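Side-chain contacts in ABC transporter, substrate binding protein (Agrobacterium tumefaciens, PDB 3C9H), which probably captures a solute in the periplasm and hands it to its ABC transporter, and binds a magnesium ion: residues A[98-103]-A[326-331]; A[131-136]-A[291-296]; A[138-143]-A[237-242]; A[183-188]-A[334-339]. All blocks are in the same frame, centred on the assembly; numbering follows the deposited sequence.

Contact 1: residues A[98-103]-A[326-331]; sequences LQVKLS and VPVSPG
Both valines that meet here, Val100 and Val328, place CG1 anti to the backbone N, with chi1 of 170° and -168°, and this sets which branch of each does the touching. On Val100, CG1 reaches the backbone of Gly331, 3.5 Å from its C, while CG2 meets CG1 of Val328 at 3.8 Å. The two side chains run at a slant to each other; the valine pair is apolar, whereas CG1 of Val100 packs on main chain. Gly331 ends a type I beta turn that starts at Val328, closed by the bond from Gly331 N to Val328 O (2.9 Å). With phi at 89° and psi at -149°, Gly331 has a backbone shape that calls for glycine, and its bare main chain lies against the Val100 methyl. In this periplasmic binding protein fold the contact sets helix 96-104 against the loop leading from strand 323-325 to helix 338-353. Ile264 of strand 258-268 touches both valines from outside the pair. Next to Val100 in the helix, Gln99 O accepts two bonds from Ser103, a turn further on, one from its N and one from OG at 3.0 Å; the two donors approach from opposite faces of the carbonyl plane.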
# COMPACT_ATOMS: atom_id res chain seq x y z
N LEU A 98 -10.91 -2.29 -1.43
CA LEU A 98 -11.26 -3.70 -1.43
C LEU A 98 -11.48 -4.20 -0.01
O LEU A 98 -12.30 -5.09 0.21
CB LEU A 98 -10.17 -4.55 -2.13
CG LEU A 98 -9.98 -4.22 -3.62
CD1 LEU A 98 -8.94 -5.10 -4.27
CD2 LEU A 98 -11.34 -4.25 -4.40
N GLN A 99 -10.72 -3.65 0.94
CA GLN A 99 -10.88 -4.03 2.34
C GLN A 99 -12.19 -3.52 2.92
O GLN A 99 -12.87 -4.22 3.64
CB GLN A 99 -9.69 -3.55 3.16
CG GLN A 99 -8.41 -4.33 2.84
CD GLN A 99 -8.39 -5.72 3.47
OE1 GLN A 99 -8.97 -6.67 2.92
NE2 GLN A 99 -7.72 -5.85 4.63
N VAL A 100 -12.54 -2.29 2.59
CA VAL A 100 -13.82 -1.72 3.03
C VAL A 100 -14.97 -2.47 2.34
O VAL A 100 -15.96 -2.78 2.99
CB VAL A 100 -13.88 -0.20 2.81
CG1 VAL A 100 -15.34 0.37 3.05
CG2 VAL A 100 -12.88 0.49 3.75
N LYS A 101 -14.84 -2.78 1.06
CA LYS A 101 -15.83 -3.66 0.41
C LYS A 101 -16.04 -5.02 1.10
O LYS A 101 -17.18 -5.41 1.32
CB LYS A 101 -15.54 -3.85 -1.08
CG LYS A 101 -16.61 -4.68 -1.80
CD LYS A 101 -16.47 -4.54 -3.28
CE LYS A 101 -17.63 -5.25 -4.05
NZ LYS A 101 -19.04 -4.85 -3.59
N LEU A 102 -14.98 -5.76 1.42
CA LEU A 102 -15.14 -7.00 2.19
C LEU A 102 -15.95 -6.74 3.45
O LEU A 102 -16.87 -7.48 3.75
CB LEU A 102 -13.81 -7.63 2.61
CG LEU A 102 -12.89 -8.28 1.59
CD1 LEU A 102 -11.55 -8.62 2.28
CD2 LEU A 102 -13.50 -9.52 0.98
N SER A 103 -15.58 -5.69 4.18
CA SER A 103 -16.19 -5.37 5.45
C SER A 103 -17.67 -4.99 5.26
O SER A 103 -18.55 -5.40 6.04
CB SER A 103 -15.41 -4.23 6.11
OG SER A 103 -14.06 -4.60 6.34
N VAL A 326 -6.78 9.10 2.52
CA VAL A 326 -8.08 8.50 2.25
C VAL A 326 -8.71 8.05 3.60
O VAL A 326 -8.10 7.28 4.35
CB VAL A 326 -7.93 7.27 1.31
CG1 VAL A 326 -9.27 6.81 0.79
CG2 VAL A 326 -6.96 7.59 0.12
N PRO A 327 -9.91 8.56 3.93
CA PRO A 327 -10.60 8.16 5.18
C PRO A 327 -11.35 6.82 5.04
O PRO A 327 -11.81 6.48 3.95
CB PRO A 327 -11.58 9.31 5.41
CG PRO A 327 -11.91 9.83 4.01
CD PRO A 327 -10.70 9.54 3.15
N VAL A 328 -11.46 6.08 6.15
CA VAL A 328 -12.10 4.75 6.17
C VAL A 328 -13.53 4.79 6.75
O VAL A 328 -14.42 4.04 6.32
CB VAL A 328 -11.29 3.77 7.06
CG1 VAL A 328 -11.76 2.35 6.87
CG2 VAL A 328 -9.79 3.87 6.77
N SER A 329 -13.73 5.67 7.73
CA SER A 329 -14.95 5.73 8.56
C SER A 329 -16.27 5.98 7.81
O SER A 329 -17.33 5.55 8.30
CB SER A 329 -14.76 6.77 9.67
OG SER A 329 -14.39 8.04 9.13
N PRO A 330 -16.24 6.69 6.66
CA PRO A 330 -17.50 6.83 5.91
C PRO A 330 -17.89 5.53 5.20
O PRO A 330 -19.05 5.35 4.85
CB PRO A 330 -17.20 7.94 4.88
CG PRO A 330 -15.85 8.51 5.25
CD PRO A 330 -15.14 7.41 5.98
N GLY A 331 -16.92 4.65 4.99
CA GLY A 331 -17.22 3.35 4.41
C GLY A 331 -17.17 3.39 2.90
O GLY A 331 -16.41 4.18 2.30

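Contact 2: residues A[131-136]-A[291-296]; sequences ALTFEP and TIMARQ
The sulfur of Met293 makes the nearest approaches, lying 3.7 Å from the backbone oxygen of Leu132 and 3.9 Å from CG2 of Thr133. Met293 points its CB toward the 131-136 segment and carries on extended beyond CG (chi2 173°, chi3 -160°), which delivers SD and then CE to that backbone; CE stays 4.1 Å from Leu132 O. These are van der Waals approaches, and the side chains of Thr133 and Met293 cross at about a right angle. In this solute-binding protein fold, helix 287-296 thereby rests on the link between strands 129-131 and 135-142, with Phe284 and Met50 also touching Met293. Polar bonding belongs to the other branch of Thr133. Its OG1 sits between the backbone N and the carbonyl carbon (chi1 69°), leaving CG2 for the methionine, and donates to Glu135 OE2 over 2.7 Å, using the anti lone pair of that oxygen. The carboxylate has further partners: Arg263 forms a salt bridge with OE2, and Ser237 a hydrogen bond with OE1. Held from several sides in a buried setting, the Glu135 group is probably fixed in rotation, and the nearby arginine would favour its charged form.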
# COMPACT_ATOMS: atom_id res chain seq x y z
N ALA A 131 -7.37 1.27 9.64
CA ALA A 131 -6.23 1.81 8.92
C ALA A 131 -5.06 1.83 9.88
O ALA A 131 -5.17 2.40 10.98
CB ALA A 131 -6.51 3.25 8.45
N LEU A 132 -3.93 1.27 9.48
CA LEU A 132 -2.81 1.06 10.43
C LEU A 132 -1.49 1.78 10.12
O LEU A 132 -0.58 1.77 10.97
CB LEU A 132 -2.54 -0.45 10.58
CG LEU A 132 -3.74 -1.26 11.08
CD1 LEU A 132 -3.49 -2.78 10.90
CD2 LEU A 132 -4.05 -0.91 12.53
N THR A 133 -1.38 2.34 8.92
CA THR A 133 -0.17 2.99 8.44
C THR A 133 -0.58 4.27 7.71
O THR A 133 -1.75 4.50 7.45
CB THR A 133 0.59 2.10 7.43
OG1 THR A 133 -0.17 2.01 6.20
CG2 THR A 133 0.86 0.69 8.01
N PHE A 134 0.42 5.07 7.34
CA PHE A 134 0.19 6.34 6.62
C PHE A 134 1.34 6.46 5.60
O PHE A 134 2.43 6.90 5.94
CB PHE A 134 0.18 7.46 7.68
CG PHE A 134 -0.41 8.77 7.22
CD1 PHE A 134 -1.79 8.95 7.14
CD2 PHE A 134 0.42 9.85 6.93
CE1 PHE A 134 -2.34 10.18 6.74
CE2 PHE A 134 -0.11 11.08 6.52
CZ PHE A 134 -1.49 11.24 6.43
N GLU A 135 1.11 6.00 4.36
CA GLU A 135 2.18 5.80 3.34
C GLU A 135 1.92 6.55 2.02
O GLU A 135 0.88 6.37 1.43
CB GLU A 135 2.34 4.30 3.04
CG GLU A 135 2.93 3.51 4.22
CD GLU A 135 2.83 2.01 4.00
OE1 GLU A 135 3.61 1.50 3.17
OE2 GLU A 135 1.95 1.37 4.62
N PRO A 136 2.86 7.42 1.59
CA PRO A 136 2.64 8.22 0.38
C PRO A 136 3.03 7.51 -0.92
O PRO A 136 3.87 6.61 -0.91
CB PRO A 136 3.54 9.42 0.60
CG PRO A 136 4.74 8.85 1.33
CD PRO A 136 4.11 7.78 2.26
N THR A 291 5.56 1.23 16.82
CA THR A 291 6.94 1.75 16.93
C THR A 291 7.92 0.99 16.01
O THR A 291 8.82 1.58 15.42
CB THR A 291 7.44 1.79 18.39
OG1 THR A 291 6.55 2.58 19.18
CG2 THR A 291 8.84 2.40 18.50
N ILE A 292 7.73 -0.33 15.89
CA ILE A 292 8.52 -1.14 14.93
C ILE A 292 8.31 -0.65 13.51
O ILE A 292 9.28 -0.43 12.78
CB ILE A 292 8.21 -2.65 15.03
CG1 ILE A 292 8.63 -3.21 16.40
CG2 ILE A 292 8.91 -3.41 13.88
CD1 ILE A 292 8.00 -4.59 16.75
N MET A 293 7.06 -0.45 13.11
CA MET A 293 6.76 0.15 11.78
C MET A 293 7.49 1.49 11.55
O MET A 293 8.23 1.68 10.58
CB MET A 293 5.27 0.47 11.68
CG MET A 293 4.33 -0.64 11.30
SD MET A 293 2.62 0.01 11.46
CE MET A 293 1.74 -1.55 11.59
N ALA A 294 7.24 2.43 12.45
CA ALA A 294 7.79 3.77 12.35
C ALA A 294 9.32 3.79 12.37
O ALA A 294 9.94 4.52 11.61
CB ALA A 294 7.26 4.64 13.47
N ARG A 295 9.91 3.01 13.27
CA ARG A 295 11.34 3.11 13.55
C ARG A 295 12.18 2.13 12.78
O ARG A 295 13.38 2.37 12.57
CB ARG A 295 11.62 2.94 15.04
CG ARG A 295 10.79 3.84 15.91
CD ARG A 295 11.45 5.16 16.29
NE ARG A 295 10.77 5.71 17.47
CZ ARG A 295 9.57 6.30 17.47
NH1 ARG A 295 8.89 6.50 16.34
NH2 ARG A 295 9.06 6.73 18.62
N GLN A 296 11.58 1.01 12.36
CA GLN A 296 12.32 -0.03 11.65
C GLN A 296 11.97 -0.13 10.19
O GLN A 296 12.88 -0.31 9.37
CB GLN A 296 12.16 -1.39 12.33
CG GLN A 296 12.91 -1.47 13.64
CD GLN A 296 12.81 -2.84 14.31
OE1 GLN A 296 12.98 -3.87 13.67
NE2 GLN A 296 12.55 -2.83 15.61

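Contact 3: residues A[138-143]-A[237-242]; sequences VFVYHK and SYAADW
The rings near the meeting of Val140 with Ala239 take no part in it and have partners of their own. The Trp242 indole has Tyr238 O at its edge, in the ring plane; beyond the segment it stacks with the His246 ring and forms a cation-pi pair with Arg245. On the strand, Phe139 meets Phe158 edge-to-face. The contact itself is three small apolar side chains. Ala239 CB points toward the strand and lies 3.7 Å from Val140 CG1 and 4.3 Å from Val138 CG2, so one methyl serves two residues spaced two apart, whose CB atoms both point toward the helix. Val140 brings CG1 to that methyl by holding it anti to the carbonyl carbon (chi1 -64°). The small size of alanine lets the backbones come close: the CA atoms of Val140 and Ala239 are 7.3 Å apart. Ile251 of strand 249-252 touches both Val138 and Ala239 and extends the apolar layer. Tyr238 OH, on the same helix, hydrogen-bonds the backbone N of Asp43, a residue of the magnesium site, and a citrate probably from the crystallisation liquor. Helix 236-245 packed on strand 135-142 is thus part of the helix-on-sheet layering characteristic of the periplasmic binding protein fold.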
# COMPACT_ATOMS: atom_id res chain seq x y z
N VAL A 138 4.86 8.17 -4.28
CA VAL A 138 5.97 9.09 -4.56
C VAL A 138 6.59 8.84 -5.93
O VAL A 138 6.35 7.81 -6.56
CB VAL A 138 7.08 8.95 -3.48
CG1 VAL A 138 6.50 9.17 -2.09
CG2 VAL A 138 7.81 7.57 -3.61
N PHE A 139 7.38 9.81 -6.38
CA PHE A 139 8.23 9.61 -7.55
C PHE A 139 9.53 8.99 -7.06
O PHE A 139 10.02 9.32 -5.99
CB PHE A 139 8.60 10.92 -8.26
CG PHE A 139 7.45 11.78 -8.73
CD1 PHE A 139 6.13 11.35 -8.73
CD2 PHE A 139 7.71 13.05 -9.21
CE1 PHE A 139 5.10 12.17 -9.20
CE2 PHE A 139 6.68 13.88 -9.70
CZ PHE A 139 5.38 13.44 -9.69
N VAL A 140 10.10 8.14 -7.89
CA VAL A 140 11.42 7.63 -7.67
C VAL A 140 12.23 7.91 -8.94
O VAL A 140 11.68 8.05 -10.04
CB VAL A 140 11.42 6.13 -7.28
CG1 VAL A 140 10.73 5.93 -5.94
CG2 VAL A 140 10.77 5.26 -8.36
N TYR A 141 13.54 8.05 -8.77
CA TYR A 141 14.42 8.30 -9.91
C TYR A 141 15.76 7.63 -9.72
O TYR A 141 16.16 7.33 -8.59
CB TYR A 141 14.60 9.81 -10.16
CG TYR A 141 15.31 10.59 -9.07
CD1 TYR A 141 16.64 10.98 -9.21
CD2 TYR A 141 14.64 10.95 -7.90
CE1 TYR A 141 17.28 11.70 -8.19
CE2 TYR A 141 15.26 11.66 -6.92
CZ TYR A 141 16.59 12.02 -7.06
OH TYR A 141 17.19 12.74 -6.06
N HIS A 142 16.43 7.39 -10.84
CA HIS A 142 17.79 6.89 -10.88
C HIS A 142 18.76 8.08 -10.81
O HIS A 142 18.94 8.81 -11.77
CB HIS A 142 17.98 6.09 -12.17
CG HIS A 142 19.34 5.49 -12.33
ND1 HIS A 142 19.85 4.54 -11.47
CD2 HIS A 142 20.28 5.68 -13.28
CE1 HIS A 142 21.05 4.18 -11.88
NE2 HIS A 142 21.33 4.86 -12.98
N LYS A 143 19.36 8.28 -9.64
CA LYS A 143 20.22 9.44 -9.36
C LYS A 143 21.31 9.67 -10.42
O LYS A 143 21.46 10.78 -10.89
CB LYS A 143 20.86 9.34 -7.96
CG LYS A 143 19.88 9.36 -6.82
CD LYS A 143 20.61 9.50 -5.49
CE LYS A 143 19.63 9.57 -4.35
NZ LYS A 143 20.20 10.21 -3.12
N SER A 237 7.35 4.10 1.39
CA SER A 237 7.94 3.27 2.43
C SER A 237 8.93 2.28 1.83
O SER A 237 10.03 2.14 2.29
CB SER A 237 6.82 2.54 3.18
OG SER A 237 5.87 2.01 2.26
N TYR A 238 8.51 1.59 0.77
CA TYR A 238 9.34 0.64 0.07
C TYR A 238 10.50 1.37 -0.59
O TYR A 238 11.62 0.86 -0.61
CB TYR A 238 8.53 -0.07 -1.00
CG TYR A 238 7.47 -1.06 -0.49
CD1 TYR A 238 7.12 -1.15 0.86
CD2 TYR A 238 6.82 -1.88 -1.39
CE1 TYR A 238 6.13 -2.05 1.29
CE2 TYR A 238 5.86 -2.77 -0.97
CZ TYR A 238 5.52 -2.86 0.37
OH TYR A 238 4.54 -3.74 0.77
N ALA A 239 10.24 2.56 -1.13
CA ALA A 239 11.28 3.33 -1.79
C ALA A 239 12.36 3.70 -0.77
O ALA A 239 13.53 3.55 -1.06
CB ALA A 239 10.69 4.55 -2.47
N ALA A 240 11.95 4.17 0.40
CA ALA A 240 12.89 4.49 1.48
C ALA A 240 13.69 3.26 1.92
O ALA A 240 14.90 3.36 2.17
CB ALA A 240 12.19 5.16 2.66
N ASP A 241 13.03 2.10 1.98
CA ASP A 241 13.72 0.84 2.30
C ASP A 241 14.78 0.49 1.28
O ASP A 241 15.91 0.17 1.64
CB ASP A 241 12.73 -0.33 2.37
CG ASP A 241 13.40 -1.62 2.80
OD1 ASP A 241 13.92 -1.65 3.94
OD2 ASP A 241 13.44 -2.58 2.00
N TRP A 242 14.40 0.55 0.00
CA TRP A 242 15.34 0.34 -1.10
C TRP A 242 16.52 1.31 -1.05
O TRP A 242 17.68 0.87 -1.11
CB TRP A 242 14.66 0.46 -2.47
CG TRP A 242 14.28 -0.85 -2.96
CD1 TRP A 242 13.18 -1.58 -2.58
CD2 TRP A 242 15.01 -1.65 -3.87
NE1 TRP A 242 13.18 -2.80 -3.24
CE2 TRP A 242 14.29 -2.87 -4.03
CE3 TRP A 242 16.18 -1.46 -4.60
CZ2 TRP A 242 14.73 -3.89 -4.87
CZ3 TRP A 242 16.62 -2.48 -5.44
CH2 TRP A 242 15.89 -3.68 -5.57

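Contact 4: residues A[183-188]-A[334-339]; sequences VGFLFM and VYLDQV
The first turns of helix 183-194 face the loop at 335-337, with the CA atoms of Leu186 and Tyr335 closest at 8.7 Å and Asp337 at the N-cap of helix 338-353. In this periplasmic binding protein fold the contact brings the approach to the C-terminal helix against helix 183-194. Long side chains span the gap. Phe185 holds CG anti to its N (chi1 178°), which carries the ring outward until its CZ lies 3.9 Å from Leu336 CD2, the two side chains running aslant. Leu336 aims its CB toward helix 183-194, whereas Phe185 and Tyr335 start off to the side and come nearer only at their ends. Leu344, on helix 338-353, touches both Phe185 and Leu336, and Arg341 makes a cation-pi pair with the Phe185 ring. The second meeting is equally apolar, between Leu186 and Tyr335. Met96, of helix 96-104, touches both of these residues and joins that helix to the cluster. One ring face of Tyr335 carries its neighbour Val334, with CB 4.1 Å above the plane and offset toward the rim. Leu186 CD1 lies 4.3 Å from Tyr335 CE2, at an oblique approach to that ring.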
# COMPACT_ATOMS: atom_id res chain seq x y z
N VAL A 183 -3.57 -1.48 -5.12
CA VAL A 183 -3.06 -0.18 -4.59
C VAL A 183 -2.79 0.80 -5.74
O VAL A 183 -3.08 1.99 -5.63
CB VAL A 183 -1.86 -0.31 -3.62
CG1 VAL A 183 -0.56 -0.60 -4.36
CG2 VAL A 183 -1.78 0.97 -2.75
N GLY A 184 -2.31 0.28 -6.86
CA GLY A 184 -2.20 1.08 -8.09
C GLY A 184 -3.52 1.68 -8.49
O GLY A 184 -3.60 2.89 -8.78
N PHE A 185 -4.57 0.85 -8.55
CA PHE A 185 -5.88 1.35 -8.87
C PHE A 185 -6.34 2.45 -7.88
O PHE A 185 -6.83 3.50 -8.27
CB PHE A 185 -6.94 0.24 -8.94
CG PHE A 185 -8.30 0.78 -9.23
CD1 PHE A 185 -8.68 1.03 -10.53
CD2 PHE A 185 -9.14 1.17 -8.19
CE1 PHE A 185 -9.93 1.62 -10.79
CE2 PHE A 185 -10.38 1.77 -8.44
CZ PHE A 185 -10.76 2.01 -9.74
N LEU A 186 -6.15 2.19 -6.59
CA LEU A 186 -6.50 3.17 -5.57
C LEU A 186 -5.82 4.50 -5.86
O LEU A 186 -6.46 5.53 -5.85
CB LEU A 186 -6.12 2.65 -4.17
CG LEU A 186 -6.50 3.53 -2.95
CD1 LEU A 186 -8.00 3.59 -2.80
CD2 LEU A 186 -5.86 3.03 -1.65
N PHE A 187 -4.51 4.48 -6.10
CA PHE A 187 -3.78 5.71 -6.31
C PHE A 187 -4.33 6.42 -7.56
O PHE A 187 -4.52 7.63 -7.53
CB PHE A 187 -2.27 5.48 -6.46
CG PHE A 187 -1.54 5.05 -5.18
CD1 PHE A 187 -1.96 5.45 -3.90
CD2 PHE A 187 -0.36 4.31 -5.29
CE1 PHE A 187 -1.25 5.06 -2.76
CE2 PHE A 187 0.36 3.93 -4.16
CZ PHE A 187 -0.08 4.30 -2.89
N MET A 188 -4.57 5.69 -8.65
CA MET A 188 -5.14 6.31 -9.86
C MET A 188 -6.51 6.91 -9.57
O MET A 188 -6.82 8.02 -10.01
CB MET A 188 -5.24 5.30 -11.01
CG MET A 188 -5.95 5.82 -12.31
SD MET A 188 -5.00 7.12 -13.11
CE MET A 188 -3.30 6.92 -12.47
N VAL A 334 -16.95 6.32 -0.07
CA VAL A 334 -15.72 7.05 -0.46
C VAL A 334 -15.08 6.47 -1.75
O VAL A 334 -14.38 7.19 -2.50
CB VAL A 334 -14.66 7.03 0.69
CG1 VAL A 334 -13.41 7.84 0.31
CG2 VAL A 334 -15.27 7.57 1.98
N TYR A 335 -15.34 5.19 -1.99
CA TYR A 335 -14.70 4.43 -3.06
C TYR A 335 -15.61 4.13 -4.25
O TYR A 335 -16.82 4.03 -4.11
CB TYR A 335 -14.23 3.11 -2.48
CG TYR A 335 -13.43 3.28 -1.23
CD1 TYR A 335 -13.99 3.02 0.03
CD2 TYR A 335 -12.11 3.71 -1.28
CE1 TYR A 335 -13.25 3.17 1.19
CE2 TYR A 335 -11.35 3.86 -0.11
CZ TYR A 335 -11.93 3.59 1.11
OH TYR A 335 -11.18 3.73 2.25
N LEU A 336 -14.97 3.95 -5.41
CA LEU A 336 -15.65 3.68 -6.68
C LEU A 336 -16.31 2.31 -6.70
O LEU A 336 -15.70 1.30 -6.38
CB LEU A 336 -14.65 3.74 -7.84
CG LEU A 336 -14.21 5.12 -8.34
CD1 LEU A 336 -13.59 5.93 -7.20
CD2 LEU A 336 -13.22 4.99 -9.49
N ASP A 337 -17.58 2.27 -7.12
CA ASP A 337 -18.29 1.03 -7.27
C ASP A 337 -17.70 0.17 -8.40
O ASP A 337 -16.93 0.66 -9.23
CB ASP A 337 -19.79 1.29 -7.47
CG ASP A 337 -20.12 1.91 -8.81
OD1 ASP A 337 -19.54 1.51 -9.84
OD2 ASP A 337 -21.05 2.75 -8.86
N GLN A 338 -18.10 -1.10 -8.44
CA GLN A 338 -17.52 -2.09 -9.36
C GLN A 338 -17.56 -1.66 -10.83
O GLN A 338 -16.58 -1.86 -11.57
CB GLN A 338 -18.22 -3.46 -9.20
CG GLN A 338 -18.02 -4.08 -7.81
CD GLN A 338 -19.03 -5.17 -7.50
OE1 GLN A 338 -19.21 -6.10 -8.29
NE2 GLN A 338 -19.68 -5.07 -6.34
N VAL A 339 -18.68 -1.07 -11.25
CA VAL A 339 -18.85 -0.70 -12.64
C VAL A 339 -18.02 0.53 -12.98
O VAL A 339 -17.40 0.59 -14.03
CB VAL A 339 -20.32 -0.46 -13.01
CG1 VAL A 339 -20.45 -0.00 -14.46
CG2 VAL A 339 -21.14 -1.71 -12.78

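Overall arrangement
From the N terminus, helix 96-104 comes first, and contact 1 closes the longest loop, from 98-103 to 326-331. Contact 2 opens at 131-136 and ends at 291-296, wholly within that loop, and contact 3 (138-143 with 237-242) lies inside contact 2 in turn; segment 131-136 runs into the strand 135-142 that carries 138-142. Contact 4 begins at 183-188, within all three loops, and ends at 334-339 beyond them, so it crosses each. In space, contacts 1 and 4 adjoin, with centres 11 Å apart, and tie the C-terminal region to two helices. Contact 2 sets helix 287-296 on the link before strand 135-142, and contact 3 sets helix 236-245 on that strand. Contacts 1 and 2 also touch, through Val328 and Ala131.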